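PDB 3RCY: mandelate racemase/muconate lactonizing enzyme-like protein, which probably catalyses a magnesium-dependent reaction of the enolase superfamily on a carboxylate-bearing substrate, its exact substrate not being established. Local coordinates for residues F59-E64 against Y79-T84; A128-Y133 against A155-R160; A116-K121 against G290-K295. All blocks are in the same frame, centred on the assembly; numbering follows the deposited sequence.

Interaction 1. Residues F59-E64 against Y79-T84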
loop_
_atom_site.group_PDB
_atom_site.type_symbol
_atom_site.label_atom_id
_atom_site.label_comp_id
_atom_site.label_asym_id
_atom_site.label_seq_id
_atom_site.Cartn_x
_atom_site.Cartn_y
_atom_site.Cartn_z
ATOM N N PHE A 59 14.157 -30.859 -27.808
ATOM C CA PHE A 59 14.565 -30.639 -29.189
ATOM C C PHE A 59 13.653 -31.347 -30.193
ATOM O O PHE A 59 13.160 -30.714 -31.122
ATOM C CB PHE A 59 16.024 -31.041 -29.428
ATOM C CG PHE A 59 16.457 -30.891 -30.864
ATOM C CD1 PHE A 59 16.704 -29.630 -31.402
ATOM C CD2 PHE A 59 16.600 -32.012 -31.685
ATOM C CE1 PHE A 59 17.099 -29.480 -32.735
ATOM C CE2 PHE A 59 16.995 -31.873 -33.023
ATOM C CZ PHE A 59 17.246 -30.595 -33.542
ATOM N N ALA A 60 13.419 -32.646 -30.001
ATOM C CA ALA A 60 12.634 -33.418 -30.975
ATOM C C ALA A 60 11.194 -32.915 -31.050
ATOM O O ALA A 60 10.614 -32.837 -32.128
ATOM C CB ALA A 60 12.669 -34.927 -30.657
ATOM N N ARG A 61 10.636 -32.557 -29.895
ATOM C CA ARG A 61 9.226 -32.191 -29.787
ATOM C C ARG A 61 8.937 -30.774 -30.298
ATOM O O ARG A 61 7.917 -30.542 -30.958
ATOM C CB ARG A 61 8.755 -32.346 -28.331
ATOM C CG ARG A 61 7.235 -32.383 -28.146
ATOM C CD ARG A 61 6.846 -32.692 -26.694
ATOM N NE ARG A 61 7.402 -33.965 -26.220
ATOM C CZ ARG A 61 6.892 -35.168 -26.480
ATOM N NH1 ARG A 61 5.792 -35.303 -27.214
ATOM N NH2 ARG A 61 7.492 -36.248 -25.996
ATOM N N HIS A 62 9.830 -29.831 -30.002
ATOM C CA HIS A 62 9.519 -28.405 -30.212
ATOM C C HIS A 62 10.418 -27.677 -31.198
ATOM O O HIS A 62 10.084 -26.580 -31.634
ATOM C CB HIS A 62 9.519 -27.650 -28.871
ATOM C CG HIS A 62 8.599 -28.242 -27.848
ATOM N ND1 HIS A 62 7.240 -28.346 -28.043
ATOM C CD2 HIS A 62 8.845 -28.774 -26.627
ATOM C CE1 HIS A 62 6.686 -28.914 -26.988
ATOM N NE2 HIS A 62 7.639 -29.186 -26.114
ATOM N N MET A 63 11.561 -28.262 -31.542
ATOM C CA MET A 63 12.564 -27.515 -32.314
ATOM C C MET A 63 13.004 -28.166 -33.627
ATOM O O MET A 63 13.258 -27.467 -34.611
ATOM C CB MET A 63 13.781 -27.191 -31.438
ATOM C CG MET A 63 13.414 -26.459 -30.144
ATOM S SD MET A 63 14.816 -26.166 -29.062
ATOM C CE MET A 63 15.646 -24.841 -29.947
ATOM N N GLU A 64 13.107 -29.493 -33.638
ATOM C CA GLU A 64 13.535 -30.213 -34.836
ATOM C C GLU A 64 12.603 -29.897 -36.005
ATOM O O GLU A 64 11.377 -29.969 -35.870
ATOM C CB GLU A 64 13.591 -31.723 -34.575
ATOM C CG GLU A 64 14.255 -32.536 -35.690
ATOM C CD GLU A 64 14.233 -34.040 -35.418
ATOM O OE1 GLU A 64 13.885 -34.455 -34.281
ATOM O OE2 GLU A 64 14.561 -34.813 -36.345
ATOM N N TYR A 79 7.928 -23.581 -23.206
ATOM C CA TYR A 79 7.332 -22.966 -22.020
ATOM C C TYR A 79 5.937 -23.508 -21.719
ATOM O O TYR A 79 5.568 -23.661 -20.546
ATOM C CB TYR A 79 7.268 -21.449 -22.209
ATOM C CG TYR A 79 6.843 -20.656 -20.996
ATOM C CD1 TYR A 79 7.684 -20.529 -19.893
ATOM C CD2 TYR A 79 5.620 -19.988 -20.975
ATOM C CE1 TYR A 79 7.310 -19.785 -18.779
ATOM C CE2 TYR A 79 5.236 -19.228 -19.865
ATOM C CZ TYR A 79 6.096 -19.135 -18.777
ATOM O OH TYR A 79 5.742 -18.384 -17.685
ATOM N N SER A 80 5.184 -23.811 -22.781
ATOM C CA SER A 80 3.804 -24.278 -22.671
ATOM C C SER A 80 3.669 -25.802 -22.660
ATOM O O SER A 80 2.564 -26.336 -22.442
ATOM C CB SER A 80 2.974 -23.720 -23.838
ATOM O OG SER A 80 3.075 -22.303 -23.904
ATOM N N SER A 81 4.785 -26.489 -22.907
ATOM C CA SER A 81 4.799 -27.930 -23.131
ATOM C C SER A 81 3.996 -28.733 -22.110
ATOM O O SER A 81 4.202 -28.609 -20.901
ATOM C CB SER A 81 6.242 -28.446 -23.190
ATOM O OG SER A 81 6.288 -29.779 -23.684
ATOM N N GLY A 82 3.093 -29.569 -22.618
ATOM C CA GLY A 82 2.313 -30.485 -21.784
ATOM C C GLY A 82 1.289 -29.803 -20.895
ATOM O O GLY A 82 0.988 -30.305 -19.816
ATOM N N PHE A 83 0.755 -28.666 -21.354
ATOM C CA PHE A 83 -0.175 -27.843 -20.569
ATOM C C PHE A 83 0.482 -27.352 -19.278
ATOM O O PHE A 83 0.060 -27.690 -18.165
ATOM C CB PHE A 83 -1.499 -28.589 -20.300
ATOM C CG PHE A 83 -2.585 -27.725 -19.702
ATOM C CD1 PHE A 83 -3.003 -26.558 -20.342
ATOM C CD2 PHE A 83 -3.211 -28.099 -18.509
ATOM C CE1 PHE A 83 -4.014 -25.754 -19.784
ATOM C CE2 PHE A 83 -4.226 -27.318 -17.945
ATOM C CZ PHE A 83 -4.630 -26.143 -18.576
ATOM N N THR A 84 1.552 -26.582 -19.442
ATOM C CA THR A 84 2.241 -26.004 -18.306
ATOM C C THR A 84 2.140 -24.490 -18.409
ATOM O O THR A 84 1.251 -23.906 -17.808
ATOM C CB THR A 84 3.691 -26.538 -18.171
ATOM O OG1 THR A 84 4.382 -26.382 -19.416
ATOM C CG2 THR A 84 3.664 -28.036 -17.803
#
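Ser81 OG is gripped by two groups: it accepts a hydrogen bond from His62 NE2 and also pairs with the backbone carbonyl of Ser45 in the second subunit. Because a carbonyl can only accept, the serine hydroxyl must give its proton to Ser45 and take one from the imidazole. The setting is the N-terminal capping domain of the enolase superfamily, where helix 48-63 and helix 71-80 follow a three-stranded antiparallel sheet; the contact joins the last turn of helix 48-63 to the turn that follows helix 71-80. From His62 NE2 to Ser81 OG the distance is 2.8 Å. The oxygen lies at the ring edge, close to the imidazole plane, but the bond is bent, with an N-H...O angle of 144°. His62 CG stands beside the backbone N (chi1 -55°), which carries the ring out toward the loop, and Arg61 CG rests 3.7 Å above one ring face, toward the rim. Val78 of helix 71-80 also touches the His62 side chain. With an alanine in place of His62, Ser81 OG is likely to lose its donor on this side, and Arg61 CG the flat surface it lies on. The alkyl part of Arg61 only brushes the serine, its CD being 4.2 Å from Ser81 OG. Its guanidinium turns elsewhere, to Asp57 in a salt bridge and to the Thr383 carbonyl of the second subunit. Leu385 of that subunit packs on both Arg61 and Ser81, so the contact is part of a subunit interface as well as of the domain. Behind the serine the turn is tied to itself: Thr84 OG1 donates to Ser81 O at 2.7 Å, approaching from 36° above the carbonyl plane.

Interaction 2. Residues A128-Y133 against A155-R160; sequences AYTYLY and ADCVAR
Cys157, Thr130 and Leu132 bury the most surface here, and the sulfur is their meeting point: Cys157 SG lies 3.7 Å from Thr130 CG2 and 4.0 Å from Leu132 CD2. This is strand-to-helix packing inside a beta-alpha-beta crossover of the enolase-type barrel, since strand 126-131 leads through helix 147-159 to the parallel strand 164-167. The closest backbone approach, 7.8 Å between Leu132 CA and Cys157 CA, leaves room for one layer of side chains between strand and helix. Cys157 extends toward the strand with SG beside its own backbone N (chi1 -73°), and the sulfur meets two methyl groups, one from each of the residues flanking Tyr131. Thr130 presents its methyl and not its hydroxyl, because OG1 is anti to the backbone N (chi1 -180°) and CG2 is left in the position between N and the carbonyl carbon. Leu132 reaches the same sulfur with one branch, although its first side-chain bond runs across the contact instead of straight at the helix. Val165 on strand 164-167 touches both Leu132 and Cys157, which brings the crossover's second strand into the same apolar layer. Thr130 points toward the helix, whereas the intervening Tyr131 points away from it and makes a cation-pi contact with Lys166, so the contact is on the helix side of the barrel wall; magnesium, about 12 Å from the Thr130 side chain, is well removed. The threonine hydroxyl is turned to the chain instead: Thr130 OG1 donates to Tyr131 O over 2.9 Å, in the carbonyl plane and on a lone pair.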
loop_
_atom_site.group_PDB
_atom_site.type_symbol
_atom_site.label_atom_id
_atom_site.label_comp_id
_atom_site.label_asym_id
_atom_site.label_seq_id
_atom_site.Cartn_x
_atom_site.Cartn_y
_atom_site.Cartn_z
ATOM N N ALA A 128 34.728 -7.105 -16.760
ATOM C CA ALA A 128 34.722 -8.486 -16.278
ATOM C C ALA A 128 35.030 -8.557 -14.790
ATOM O O ALA A 128 35.639 -7.643 -14.223
ATOM C CB ALA A 128 35.738 -9.338 -17.062
ATOM N N TYR A 129 34.616 -9.649 -14.159
ATOM C CA TYR A 129 35.068 -9.944 -12.800
ATOM C C TYR A 129 35.296 -11.439 -12.623
ATOM O O TYR A 129 34.867 -12.248 -13.450
ATOM C CB TYR A 129 34.075 -9.422 -11.755
ATOM C CG TYR A 129 32.844 -10.283 -11.497
ATOM C CD1 TYR A 129 31.654 -10.042 -12.182
ATOM C CD2 TYR A 129 32.855 -11.305 -10.533
ATOM C CE1 TYR A 129 30.515 -10.793 -11.938
ATOM C CE2 TYR A 129 31.714 -12.072 -10.279
ATOM C CZ TYR A 129 30.545 -11.804 -10.988
ATOM O OH TYR A 129 29.407 -12.534 -10.762
ATOM N N THR A 130 35.933 -11.801 -11.518
ATOM C CA THR A 130 36.147 -13.205 -11.191
ATOM C C THR A 130 35.969 -13.445 -9.697
ATOM O O THR A 130 36.105 -12.514 -8.898
ATOM C CB THR A 130 37.558 -13.685 -11.676
ATOM O OG1 THR A 130 37.752 -15.065 -11.348
ATOM C CG2 THR A 130 38.671 -12.857 -11.066
ATOM N N TYR A 131 35.637 -14.683 -9.329
ATOM C CA TYR A 131 35.822 -15.155 -7.961
ATOM C C TYR A 131 37.300 -15.065 -7.604
ATOM O O TYR A 131 38.162 -15.103 -8.485
ATOM C CB TYR A 131 35.438 -16.629 -7.834
ATOM C CG TYR A 131 34.037 -16.934 -7.378
ATOM C CD1 TYR A 131 33.174 -17.669 -8.202
ATOM C CD2 TYR A 131 33.575 -16.528 -6.126
ATOM C CE1 TYR A 131 31.885 -17.984 -7.801
ATOM C CE2 TYR A 131 32.276 -16.839 -5.705
ATOM C CZ TYR A 131 31.436 -17.570 -6.558
ATOM O OH TYR A 131 30.144 -17.890 -6.187
ATOM N N LEU A 132 37.579 -14.977 -6.307
ATOM C CA LEU A 132 38.929 -15.177 -5.795
ATOM C C LEU A 132 39.219 -16.673 -5.677
ATOM O O LEU A 132 38.596 -17.377 -4.880
ATOM C CB LEU A 132 39.105 -14.491 -4.440
ATOM C CG LEU A 132 38.895 -12.976 -4.464
ATOM C CD1 LEU A 132 38.978 -12.385 -3.064
ATOM C CD2 LEU A 132 39.914 -12.336 -5.401
ATOM N N TYR A 133 40.157 -17.154 -6.493
ATOM C CA TYR A 133 40.547 -18.572 -6.482
ATOM C C TYR A 133 41.912 -18.719 -5.815
ATOM O O TYR A 133 42.694 -17.756 -5.801
ATOM C CB TYR A 133 40.600 -19.126 -7.910
ATOM C CG TYR A 133 39.254 -19.175 -8.602
ATOM C CD1 TYR A 133 38.320 -20.157 -8.271
ATOM C CD2 TYR A 133 38.912 -18.236 -9.584
ATOM C CE1 TYR A 133 37.076 -20.215 -8.898
ATOM C CE2 TYR A 133 37.668 -18.284 -10.225
ATOM C CZ TYR A 133 36.756 -19.279 -9.869
ATOM O OH TYR A 133 35.529 -19.353 -10.477
ATOM N N ALA A 155 44.791 -9.111 -4.602
ATOM C CA ALA A 155 45.930 -8.318 -5.058
ATOM C C ALA A 155 46.389 -8.777 -6.434
ATOM O O ALA A 155 46.655 -7.954 -7.309
ATOM C CB ALA A 155 47.084 -8.386 -4.055
ATOM N N ASP A 156 46.445 -10.089 -6.636
ATOM C CA ASP A 156 46.827 -10.632 -7.932
ATOM C C ASP A 156 45.781 -10.335 -9.025
ATOM O O ASP A 156 46.139 -9.950 -10.134
ATOM C CB ASP A 156 47.113 -12.131 -7.834
ATOM C CG ASP A 156 47.800 -12.663 -9.070
ATOM O OD1 ASP A 156 48.911 -12.196 -9.406
ATOM O OD2 ASP A 156 47.217 -13.536 -9.722
ATOM N N CYS A 157 44.496 -10.506 -8.715
ATOM C CA CYS A 157 43.433 -10.155 -9.668
ATOM C C CYS A 157 43.520 -8.693 -10.109
ATOM O O CYS A 157 43.418 -8.373 -11.297
ATOM C CB CYS A 157 42.051 -10.425 -9.063
ATOM S SG CYS A 157 41.663 -12.143 -8.973
ATOM N N VAL A 158 43.718 -7.813 -9.139
ATOM C CA VAL A 158 43.805 -6.381 -9.403
ATOM C C VAL A 158 45.050 -6.022 -10.220
ATOM O O VAL A 158 44.973 -5.217 -11.154
ATOM C CB VAL A 158 43.707 -5.573 -8.091
ATOM C CG1 VAL A 158 44.073 -4.116 -8.310
ATOM C CG2 VAL A 158 42.293 -5.697 -7.537
ATOM N N ALA A 159 46.182 -6.637 -9.889
ATOM C CA ALA A 159 47.415 -6.429 -10.652
ATOM C C ALA A 159 47.178 -6.757 -12.127
ATOM O O ALA A 159 47.661 -6.041 -13.005
ATOM C CB ALA A 159 48.552 -7.280 -10.087
ATOM N N ARG A 160 46.375 -7.768 -12.358
ATOM C CA ARG A 160 46.062 -8.317 -13.652
ATOM C C ARG A 160 44.970 -7.503 -14.346
ATOM O O ARG A 160 44.589 -7.856 -15.405
ATOM C CB ARG A 160 45.584 -9.770 -13.520
ATOM C CG ARG A 160 46.549 -10.942 -13.684
ATOM C CD ARG A 160 46.143 -12.234 -12.888
ATOM N NE ARG A 160 44.688 -12.549 -12.695
ATOM C CZ ARG A 160 44.197 -13.334 -11.722
ATOM N NH1 ARG A 160 42.929 -13.803 -11.751
ATOM N NH2 ARG A 160 44.986 -13.687 -10.725
#

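Interaction 3. Residues A116-K121 against G290-K295; sequences ALLGGK and GIWEMK
Leu118 meets three residues of helix 290-302, two through its methyl groups and one through its backbone oxygen. Its CD1 is 3.5 Å from Ile291 CG2, the two side chains crossing at about a right angle. The other branch, CD2, lies 4.0 Å from Trp292 CE3 and comes to the indole at its edge, near the ring plane, so this is no stacking over a face. Lys295 bends at chi2 and chi3 (-74° and -72°), and that curl returns its ammonium to the loop. There Lys295 NZ donates to Leu118 O at 2.8 Å, in the carbonyl plane, with a C=O...N angle of 160°. The same nitrogen bonds Ser328 OG and forms a salt bridge with Glu72 of the third subunit, which gives the buried carbonyl a partner and the lysine charge a counter-ion. Gly119 suits the spot, because its backbone angles would jam a CB against the preceding carbonyl.

Further out, Trp103 of helix 89-110 packs on both Leu118 and Ile291. From that helix, Glu99 accepts from Ile291 N and Trp292 N in the first turn of helix 290-302, while Glu72 of the same chain takes Trp292 NE1. The arrangement is the seam, characteristic of the enolase superfamily, between the capping domain with its connecting loop and a barrel helix.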
loop_
_atom_site.group_PDB
_atom_site.type_symbol
_atom_site.label_atom_id
_atom_site.label_comp_id
_atom_site.label_asym_id
_atom_site.label_seq_id
_atom_site.Cartn_x
_atom_site.Cartn_y
_atom_site.Cartn_z
ATOM N N ALA A 116 25.431 -8.270 -33.059
ATOM C CA ALA A 116 24.980 -7.428 -34.167
ATOM C C ALA A 116 23.505 -7.679 -34.502
ATOM O O ALA A 116 22.842 -6.804 -35.062
ATOM C CB ALA A 116 25.870 -7.614 -35.416
ATOM N N LEU A 117 23.002 -8.863 -34.134
ATOM C CA LEU A 117 21.597 -9.227 -34.354
ATOM C C LEU A 117 20.686 -8.810 -33.193
ATOM O O LEU A 117 19.463 -8.924 -33.283
ATOM C CB LEU A 117 21.456 -10.746 -34.607
ATOM C CG LEU A 117 22.372 -11.395 -35.659
ATOM C CD1 LEU A 117 22.126 -12.904 -35.762
ATOM C CD2 LEU A 117 22.253 -10.725 -37.048
ATOM N N LEU A 118 21.286 -8.332 -32.113
ATOM C CA LEU A 118 20.553 -8.044 -30.877
ATOM C C LEU A 118 20.402 -6.546 -30.603
ATOM O O LEU A 118 20.347 -6.130 -29.446
ATOM C CB LEU A 118 21.243 -8.728 -29.683
ATOM C CG LEU A 118 21.429 -10.247 -29.704
ATOM C CD1 LEU A 118 22.286 -10.684 -28.509
ATOM C CD2 LEU A 118 20.073 -10.984 -29.711
ATOM N N GLY A 119 20.315 -5.746 -31.663
ATOM C CA GLY A 119 20.214 -4.281 -31.518
ATOM C C GLY A 119 21.569 -3.615 -31.666
ATOM O O GLY A 119 21.707 -2.399 -31.450
ATOM N N GLY A 120 22.576 -4.418 -32.010
ATOM C CA GLY A 120 23.913 -3.906 -32.302
ATOM C C GLY A 120 24.796 -3.673 -31.084
ATOM O O GLY A 120 24.499 -4.135 -29.978
ATOM N N LYS A 121 25.886 -2.949 -31.288
ATOM C CA LYS A 121 26.884 -2.798 -30.244
ATOM C C LYS A 121 26.561 -1.623 -29.338
ATOM O O LYS A 121 26.420 -0.490 -29.807
ATOM C CB LYS A 121 28.274 -2.622 -30.857
ATOM C CG LYS A 121 29.419 -2.647 -29.840
ATOM C CD LYS A 121 30.753 -2.401 -30.521
ATOM C CE LYS A 121 31.271 -3.668 -31.171
ATOM N NZ LYS A 121 32.175 -3.340 -32.314
ATOM N N GLY A 290 17.611 -18.531 -22.332
ATOM C CA GLY A 290 18.480 -18.168 -23.448
ATOM C C GLY A 290 18.635 -16.673 -23.689
ATOM O O GLY A 290 18.185 -15.848 -22.888
ATOM N N ILE A 291 19.267 -16.339 -24.813
ATOM C CA ILE A 291 19.690 -14.965 -25.116
ATOM C C ILE A 291 18.506 -14.011 -25.308
ATOM O O ILE A 291 18.483 -12.933 -24.714
ATOM C CB ILE A 291 20.648 -14.921 -26.346
ATOM C CG1 ILE A 291 21.950 -15.670 -26.039
ATOM C CG2 ILE A 291 20.936 -13.464 -26.788
ATOM C CD1 ILE A 291 22.802 -16.008 -27.270
ATOM N N TRP A 292 17.539 -14.410 -26.131
ATOM C CA TRP A 292 16.390 -13.553 -26.461
ATOM C C TRP A 292 15.514 -13.280 -25.244
ATOM O O TRP A 292 15.134 -12.140 -24.998
ATOM C CB TRP A 292 15.557 -14.180 -27.582
ATOM C CG TRP A 292 14.606 -13.240 -28.283
ATOM C CD1 TRP A 292 13.236 -13.269 -28.238
ATOM C CD2 TRP A 292 14.954 -12.143 -29.142
ATOM N NE1 TRP A 292 12.712 -12.257 -29.017
ATOM C CE2 TRP A 292 13.743 -11.556 -29.586
ATOM C CE3 TRP A 292 16.172 -11.607 -29.591
ATOM C CZ2 TRP A 292 13.715 -10.455 -30.456
ATOM C CZ3 TRP A 292 16.148 -10.514 -30.455
ATOM C CH2 TRP A 292 14.920 -9.945 -30.877
ATOM N N GLU A 293 15.193 -14.330 -24.489
ATOM C CA GLU A 293 14.413 -14.188 -23.256
ATOM C C GLU A 293 15.123 -13.234 -22.282
ATOM O O GLU A 293 14.488 -12.376 -21.663
ATOM C CB GLU A 293 14.158 -15.573 -22.629
ATOM C CG GLU A 293 13.405 -15.572 -21.301
ATOM C CD GLU A 293 11.915 -15.294 -21.425
ATOM O OE1 GLU A 293 11.414 -14.991 -22.535
ATOM O OE2 GLU A 293 11.236 -15.390 -20.384
ATOM N N MET A 294 16.445 -13.352 -22.188
ATOM C CA MET A 294 17.212 -12.456 -21.325
ATOM C C MET A 294 17.317 -11.017 -21.847
ATOM O O MET A 294 17.487 -10.096 -21.049
ATOM C CB MET A 294 18.584 -13.049 -20.976
ATOM C CG MET A 294 18.492 -14.225 -19.980
ATOM S SD MET A 294 17.495 -13.834 -18.517
ATOM C CE MET A 294 15.885 -14.483 -18.951
ATOM N N LYS A 295 17.198 -10.828 -23.166
ATOM C CA LYS A 295 17.042 -9.478 -23.737
ATOM C C LYS A 295 15.745 -8.825 -23.252
ATOM O O LYS A 295 15.702 -7.625 -22.951
ATOM C CB LYS A 295 17.098 -9.500 -25.279
ATOM C CG LYS A 295 18.510 -9.650 -25.879
ATOM C CD LYS A 295 19.360 -8.361 -25.758
ATOM C CE LYS A 295 18.899 -7.248 -26.702
ATOM N NZ LYS A 295 19.886 -6.109 -26.732
#

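How the interactions relate
From the N terminus, interaction 1 comes first and closes a short excursion, with 14 residues between its segments, that contains most of helix 71-80 and stays wholly within the capping domain. After helix 89-110 the chain enters interaction 3 at 116-121, whose other half arrives only at 290-295. Interaction 2 is nested inside that long loop, joining strand 126-131, the first of the barrel, to helix 147-159. No two contacts touch: the centres of interactions 1 and 2 are 41 Å apart, on opposite sides of the chain's centre, whereas interactions 1 and 3 come within about 6 Å at their nearest atoms. Interaction 3 ties the two domains together.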